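Local coordinates for protein alpha-amylase (Eubacterium rectale DSM 17629, PDB 6AZ5) that probably binds starch-type alpha-glucans through this family 41 carbohydrate-binding module, one domain of a cell-surface alpha-amylase of a gut bacterium, at residues His3-Tyr8 with Glu98-Val103; Tyr36-Thr41 with Phe52-Thr57. All coordinates share one frame; numbering follows the deposited sequence.

How the interactions relate
Interactions 1 and 2 lie in one mixed sheet, their centres about 9 Å apart. They meet where strand 3-10 runs antiparallel to strand 49-58: the two strands are joined by a probable hydrogen bond from Ile56 N to Phe5 O (2.8 Å), and Tyr8 CD1 packs on Lys53 CB at 3.5 Å. Interaction 1 brings the first and last strands of the chain together in parallel; interaction 2 is a local hairpin pairing, nested in sequence inside the loop that interaction 1 closes. The strand order 99-103, 3-10, 49-58, 35-44 thus ties both ends of this all-beta, probably starch-binding module to its middle.

Interaction 1 (His3-Tyr8 with Glu98-Val103); sequences HTFTIY and EVLYYV
Four backbone hydrogen bonds join Thr6 and Tyr8 to Glu98, Leu100 and Tyr102. Thr6 N donates to Glu98 O and Leu100 N returns to Thr6 O; Tyr8 N then donates to Leu100 O, and Tyr102 N to Tyr8 O at 2.8 Å. With strand directions 22° apart, this ladder is the pattern of a parallel pair. Val99 CA also approaches Thr6 O at 3.3 Å as a CA-H...O contact.

A side-chain bond extends the polar set beyond the ladder. His3 NE2 donates to Glu98 OE1 at 2.7 Å, meeting that oxygen nearly along its C-O axis, with the oxygen tilted a little from the imidazole plane. The Glu98 chain is extended, CG anti to the backbone N (chi1 -180°), which carries the carboxylate past Phe5 CB to the histidine. Gly94 N also binds OE1, while Ser93 N and His110 NE2 hold OE2, so the buried carboxylate is gripped at both oxygens.

Aromatic contact dominates the Thr6, Val99, Tyr8 and Tyr101 face. The edge of Tyr8 is turned toward the face of Tyr101 in an offset edge-to-face pair, with ring planes at 66°. Its closest approach is Tyr8 CD2 to Tyr101 CE1, 3.4 Å, and Tyr8 CE2 reaches Val99 CG1 at 3.6 Å. The contacts round Ile7 and Leu100 are apolar: Ile7 CG1 lies 4.1 Å from Leu100 CB, and Phe5 CD2 is equally far from Leu100 CD2.

Strand 3-10 is flanked on its other edge by strand 49-58, where Phe5 packs on Ile56. Leu100, which is buried, meets Phe90 of strand 88-91, and Ile7 and Tyr102 reach Leu25 of strand 24-29.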
loop_
_atom_site.group_PDB
_atom_site.type_symbol
_atom_site.label_atom_id
_atom_site.label_comp_id
_atom_site.label_asym_id
_atom_site.label_seq_id
_atom_site.Cartn_x
_atom_site.Cartn_y
_atom_site.Cartn_z
ATOM N N HIS A 3 -14.023 -8.558 -2.653
ATOM C CA HIS A 3 -13.229 -7.871 -3.659
ATOM C C HIS A 3 -11.771 -7.758 -3.220
ATOM O O HIS A 3 -11.477 -7.287 -2.119
ATOM C CB HIS A 3 -13.801 -6.482 -3.938
ATOM C CG HIS A 3 -12.906 -5.630 -4.776
ATOM N ND1 HIS A 3 -12.685 -5.879 -6.116
ATOM C CD2 HIS A 3 -12.150 -4.554 -4.464
ATOM C CE1 HIS A 3 -11.843 -4.981 -6.591
ATOM N NE2 HIS A 3 -11.505 -4.163 -5.617
ATOM N N THR A 4 -10.861 -8.186 -4.086
ATOM C CA THR A 4 -9.430 -8.107 -3.798
ATOM C C THR A 4 -8.741 -7.089 -4.707
ATOM O O THR A 4 -8.943 -7.090 -5.920
ATOM C CB THR A 4 -8.746 -9.479 -3.964
ATOM O OG1 THR A 4 -9.240 -10.383 -2.970
ATOM C CG2 THR A 4 -7.241 -9.353 -3.797
ATOM N N PHE A 5 -7.936 -6.210 -4.118
ATOM C CA PHE A 5 -7.118 -5.303 -4.904
ATOM C C PHE A 5 -5.651 -5.457 -4.529
ATOM O O PHE A 5 -5.319 -5.976 -3.471
ATOM C CB PHE A 5 -7.568 -3.850 -4.724
ATOM C CG PHE A 5 -7.503 -3.354 -3.304
ATOM C CD1 PHE A 5 -8.586 -3.510 -2.449
ATOM C CD2 PHE A 5 -6.370 -2.709 -2.831
ATOM C CE1 PHE A 5 -8.535 -3.045 -1.145
ATOM C CE2 PHE A 5 -6.311 -2.244 -1.525
ATOM C CZ PHE A 5 -7.395 -2.411 -0.682
ATOM N N THR A 6 -4.781 -5.014 -5.425
ATOM C CA THR A 6 -3.352 -5.022 -5.183
ATOM C C THR A 6 -2.907 -3.607 -4.852
ATOM O O THR A 6 -3.414 -2.643 -5.425
ATOM C CB THR A 6 -2.579 -5.545 -6.411
ATOM O OG1 THR A 6 -3.033 -6.865 -6.732
ATOM C CG2 THR A 6 -1.091 -5.582 -6.141
ATOM N N ILE A 7 -1.980 -3.470 -3.916
ATOM C CA ILE A 7 -1.410 -2.160 -3.656
ATOM C C ILE A 7 0.116 -2.221 -3.650
ATOM O O ILE A 7 0.729 -3.016 -2.930
ATOM C CB ILE A 7 -1.956 -1.553 -2.334
ATOM C CG1 ILE A 7 -1.189 -0.286 -1.971
ATOM C CG2 ILE A 7 -1.900 -2.555 -1.199
ATOM C CD1 ILE A 7 -1.955 0.610 -1.016
ATOM N N TYR A 8 0.710 -1.394 -4.507
ATOM C CA TYR A 8 2.157 -1.242 -4.596
ATOM C C TYR A 8 2.615 -0.058 -3.760
ATOM O O TYR A 8 1.929 0.963 -3.706
ATOM C CB TYR A 8 2.604 -1.024 -6.040
ATOM C CG TYR A 8 2.243 -2.120 -7.016
ATOM C CD1 TYR A 8 2.209 -3.449 -6.630
ATOM C CD2 TYR A 8 1.951 -1.815 -8.339
ATOM C CE1 TYR A 8 1.889 -4.447 -7.538
ATOM C CE2 TYR A 8 1.627 -2.802 -9.249
ATOM C CZ TYR A 8 1.592 -4.115 -8.843
ATOM O OH TYR A 8 1.270 -5.098 -9.749
ATOM N N GLU A 98 -7.956 -4.218 -9.829
ATOM C CA GLU A 98 -7.695 -2.950 -9.161
ATOM C C GLU A 98 -6.285 -2.906 -8.579
ATOM O O GLU A 98 -5.892 -3.756 -7.780
ATOM C CB GLU A 98 -8.720 -2.679 -8.059
ATOM C CG GLU A 98 -8.462 -1.352 -7.358
ATOM C CD GLU A 98 -9.595 -0.911 -6.460
ATOM O OE1 GLU A 98 -10.509 -1.714 -6.183
ATOM O OE2 GLU A 98 -9.563 0.253 -6.024
ATOM N N VAL A 99 -5.534 -1.902 -9.000
ATOM C CA VAL A 99 -4.185 -1.694 -8.513
ATOM C C VAL A 99 -4.050 -0.281 -7.968
ATOM O O VAL A 99 -4.461 0.679 -8.615
ATOM C CB VAL A 99 -3.154 -1.932 -9.627
ATOM C CG1 VAL A 99 -1.767 -1.519 -9.173
ATOM C CG2 VAL A 99 -3.170 -3.393 -10.033
ATOM N N LEU A 100 -3.498 -0.160 -6.764
ATOM C CA LEU A 100 -3.179 1.147 -6.201
ATOM C C LEU A 100 -1.668 1.378 -6.188
ATOM O O LEU A 100 -0.888 0.477 -5.867
ATOM C CB LEU A 100 -3.757 1.289 -4.793
ATOM C CG LEU A 100 -5.216 1.756 -4.681
ATOM C CD1 LEU A 100 -5.435 3.052 -5.438
ATOM C CD2 LEU A 100 -6.203 0.688 -5.150
ATOM N N TYR A 101 -1.266 2.587 -6.568
ATOM C CA TYR A 101 0.133 2.983 -6.529
ATOM C C TYR A 101 0.362 3.989 -5.415
ATOM O O TYR A 101 -0.084 5.134 -5.481
ATOM C CB TYR A 101 0.573 3.568 -7.862
ATOM C CG TYR A 101 0.505 2.583 -8.997
ATOM C CD1 TYR A 101 1.587 1.769 -9.304
ATOM C CD2 TYR A 101 -0.647 2.454 -9.752
ATOM C CE1 TYR A 101 1.520 0.861 -10.343
ATOM C CE2 TYR A 101 -0.723 1.555 -10.787
ATOM C CZ TYR A 101 0.358 0.760 -11.080
ATOM O OH TYR A 101 0.268 -0.136 -12.117
ATOM N N TYR A 102 1.055 3.535 -4.383
ATOM C CA TYR A 102 1.297 4.346 -3.212
ATOM C C TYR A 102 2.769 4.731 -3.180
ATOM O O TYR A 102 3.632 3.928 -2.830
ATOM C CB TYR A 102 0.861 3.586 -1.953
ATOM C CG TYR A 102 1.086 4.284 -0.630
ATOM C CD1 TYR A 102 1.349 5.646 -0.564
ATOM C CD2 TYR A 102 0.959 3.583 0.567
ATOM C CE1 TYR A 102 1.538 6.279 0.652
ATOM C CE2 TYR A 102 1.134 4.209 1.789
ATOM C CZ TYR A 102 1.424 5.560 1.824
ATOM O OH TYR A 102 1.599 6.196 3.032
ATOM N N VAL A 103 3.038 5.968 -3.582
ATOM C CA VAL A 103 4.355 6.557 -3.405
ATOM C C VAL A 103 4.385 7.224 -2.040
ATOM O O VAL A 103 3.517 8.037 -1.727
ATOM C CB VAL A 103 4.692 7.580 -4.507
ATOM C CG1 VAL A 103 5.854 8.467 -4.075
ATOM C CG2 VAL A 103 5.014 6.867 -5.812
#

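Interaction 2 (Tyr36-Thr41 with Phe52-Thr57); sequences YVFDGT and FKQTIT
Phe38 is held between Gln54 and Phe52 in the tight part of this contact. Gln54 NE2 stands 3.4 Å above the ring plane, over its centre, with amide and ring planes 65° apart. Over the opposite face comes Phe52 CB, a CH-pi contact 3.8 Å from the centroid. Gln54 CG sits between its backbone N and carbonyl carbon (chi1 65°), and the chain then extends so that NE2 also donates to Tyr36 O at 2.9 Å. That bond is nearly straight, 163° at the hydrogen, yet it reaches the oxygen from above the carbonyl plane. A leucine in place of Gln54 has no amide to offer, and Tyr36 O would probably lose its donor from this strand while the Phe38 ring, no longer held by NE2 over its centre, could shift.

The Asp39, Gly40 and Lys53 side is looser and more watery. Asp39 N reaches Lys53 O at a long 3.3 Å, and Gly40 N adds only a weak bond to the same oxygen. One water bridges Asp39 OD1 and Thr55 N; another links Thr41 O to Lys53 NZ, whose direct bond to that carbonyl is weak. By contrast, Lys53 N donates firmly to Gly40 O at 2.8 Å.

Asp39 and Gly40 both facing Lys53 define a classic beta bulge, here interrupting strand 35-44 of the hairpin it forms with strand 49-58.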
loop_
_atom_site.group_PDB
_atom_site.type_symbol
_atom_site.label_atom_id
_atom_site.label_comp_id
_atom_site.label_asym_id
_atom_site.label_seq_id
_atom_site.Cartn_x
_atom_site.Cartn_y
_atom_site.Cartn_z
ATOM N N TYR A 36 -1.169 -4.413 7.746
ATOM C CA TYR A 36 -1.220 -5.183 6.504
ATOM C C TYR A 36 0.173 -5.199 5.889
ATOM O O TYR A 36 0.653 -4.179 5.391
ATOM C CB TYR A 36 -2.253 -4.592 5.529
ATOM C CG TYR A 36 -3.662 -4.703 6.043
ATOM C CD1 TYR A 36 -4.165 -3.781 6.951
ATOM C CD2 TYR A 36 -4.482 -5.749 5.651
ATOM C CE1 TYR A 36 -5.447 -3.890 7.442
ATOM C CE2 TYR A 36 -5.764 -5.867 6.141
ATOM C CZ TYR A 36 -6.242 -4.934 7.035
ATOM O OH TYR A 36 -7.522 -5.047 7.527
ATOM N N VAL A 37 0.816 -6.363 5.931
ATOM C CA VAL A 37 2.248 -6.485 5.667
ATOM C C VAL A 37 2.567 -6.845 4.217
ATOM O O VAL A 37 1.980 -7.762 3.654
ATOM C CB VAL A 37 2.892 -7.554 6.602
ATOM C CG1 VAL A 37 4.356 -7.778 6.252
ATOM C CG2 VAL A 37 2.747 -7.155 8.066
ATOM N N PHE A 38 3.504 -6.122 3.614
ATOM C CA PHE A 38 3.933 -6.442 2.261
ATOM C C PHE A 38 4.678 -7.767 2.260
ATOM O O PHE A 38 5.515 -8.018 3.132
ATOM C CB PHE A 38 4.810 -5.326 1.691
ATOM C CG PHE A 38 4.074 -4.035 1.477
ATOM C CD1 PHE A 38 3.310 -3.842 0.335
ATOM C CD2 PHE A 38 4.138 -3.020 2.416
ATOM C CE1 PHE A 38 2.625 -2.664 0.133
ATOM C CE2 PHE A 38 3.455 -1.837 2.221
ATOM C CZ PHE A 38 2.694 -1.661 1.081
ATOM N N ASP A 39 4.371 -8.614 1.283
ATOM C CA ASP A 39 4.989 -9.929 1.215
ATOM C C ASP A 39 5.473 -10.281 -0.190
ATOM O O ASP A 39 5.823 -11.427 -0.459
ATOM C CB ASP A 39 4.018 -11.000 1.720
ATOM C CG ASP A 39 2.652 -10.938 1.048
ATOM O OD1 ASP A 39 2.477 -10.175 0.076
ATOM O OD2 ASP A 39 1.745 -11.677 1.493
ATOM N N GLY A 40 5.503 -9.293 -1.077
ATOM C CA GLY A 40 5.976 -9.508 -2.431
ATOM C C GLY A 40 6.571 -8.255 -3.039
ATOM O O GLY A 40 6.592 -7.200 -2.409
ATOM N N THR A 41 7.078 -8.373 -4.262
ATOM C CA THR A 41 7.598 -7.213 -4.976
ATOM C C THR A 41 7.039 -7.143 -6.387
ATOM O O THR A 41 6.581 -8.143 -6.940
ATOM C CB THR A 41 9.142 -7.220 -5.079
ATOM O OG1 THR A 41 9.555 -8.255 -5.978
ATOM C CG2 THR A 41 9.783 -7.436 -3.719
ATOM N N PHE A 52 7.153 -2.561 -3.234
ATOM C CA PHE A 52 6.557 -3.554 -2.339
ATOM C C PHE A 52 5.161 -3.872 -2.866
ATOM O O PHE A 52 4.473 -2.983 -3.356
ATOM C CB PHE A 52 6.453 -3.038 -0.894
ATOM C CG PHE A 52 7.779 -2.823 -0.218
ATOM C CD1 PHE A 52 8.420 -1.596 -0.298
ATOM C CD2 PHE A 52 8.375 -3.840 0.514
ATOM C CE1 PHE A 52 9.633 -1.392 0.329
ATOM C CE2 PHE A 52 9.589 -3.644 1.139
ATOM C CZ PHE A 52 10.220 -2.418 1.048
ATOM N N LYS A 53 4.722 -5.121 -2.765
ATOM C CA LYS A 53 3.351 -5.414 -3.157
ATOM C C LYS A 53 2.644 -6.289 -2.137
ATOM O O LYS A 53 3.278 -7.031 -1.384
ATOM C CB LYS A 53 3.313 -6.079 -4.540
ATOM C CG LYS A 53 3.320 -7.590 -4.515
ATOM C CD LYS A 53 3.324 -8.179 -5.918
ATOM C CE LYS A 53 3.540 -9.690 -5.871
ATOM N NZ LYS A 53 3.879 -10.235 -7.212
ATOM N N GLN A 54 1.322 -6.173 -2.108
ATOM C CA GLN A 54 0.476 -7.096 -1.369
ATOM C C GLN A 54 -0.942 -7.015 -1.917
ATOM O O GLN A 54 -1.302 -6.045 -2.584
ATOM C CB GLN A 54 0.490 -6.785 0.123
ATOM C CG GLN A 54 -0.101 -5.438 0.489
ATOM C CD GLN A 54 -0.180 -5.239 1.991
ATOM O OE1 GLN A 54 -0.764 -6.051 2.708
ATOM N NE2 GLN A 54 0.430 -4.166 2.477
ATOM N N THR A 55 -1.739 -8.041 -1.655
ATOM C CA THR A 55 -3.142 -8.003 -2.031
ATOM C C THR A 55 -3.994 -7.862 -0.780
ATOM O O THR A 55 -3.626 -8.329 0.294
ATOM C CB THR A 55 -3.569 -9.256 -2.802
ATOM O OG1 THR A 55 -3.316 -10.410 -1.996
ATOM C CG2 THR A 55 -2.797 -9.373 -4.107
ATOM N N ILE A 56 -5.128 -7.199 -0.916
ATOM C CA ILE A 56 -5.960 -6.927 0.236
ATOM C C ILE A 56 -7.415 -7.172 -0.133
ATOM O O ILE A 56 -7.880 -6.750 -1.189
ATOM C CB ILE A 56 -5.738 -5.489 0.746
ATOM C CG1 ILE A 56 -4.377 -5.404 1.453
ATOM C CG2 ILE A 56 -6.842 -5.080 1.687
ATOM C CD1 ILE A 56 -3.960 -4.014 1.861
ATOM N N THR A 57 -8.115 -7.897 0.729
ATOM C CA THR A 57 -9.481 -8.304 0.457
ATOM C C THR A 57 -10.447 -7.508 1.317
ATOM O O THR A 57 -10.279 -7.431 2.534
ATOM C CB THR A 57 -9.679 -9.810 0.727
ATOM O OG1 THR A 57 -8.791 -10.566 -0.103
ATOM C CG2 THR A 57 -11.113 -10.227 0.445
HETATM O O HOH W 1 -0.580 -10.239 0.076
HETATM O O HOH W 2 6.893 -10.506 -8.013
#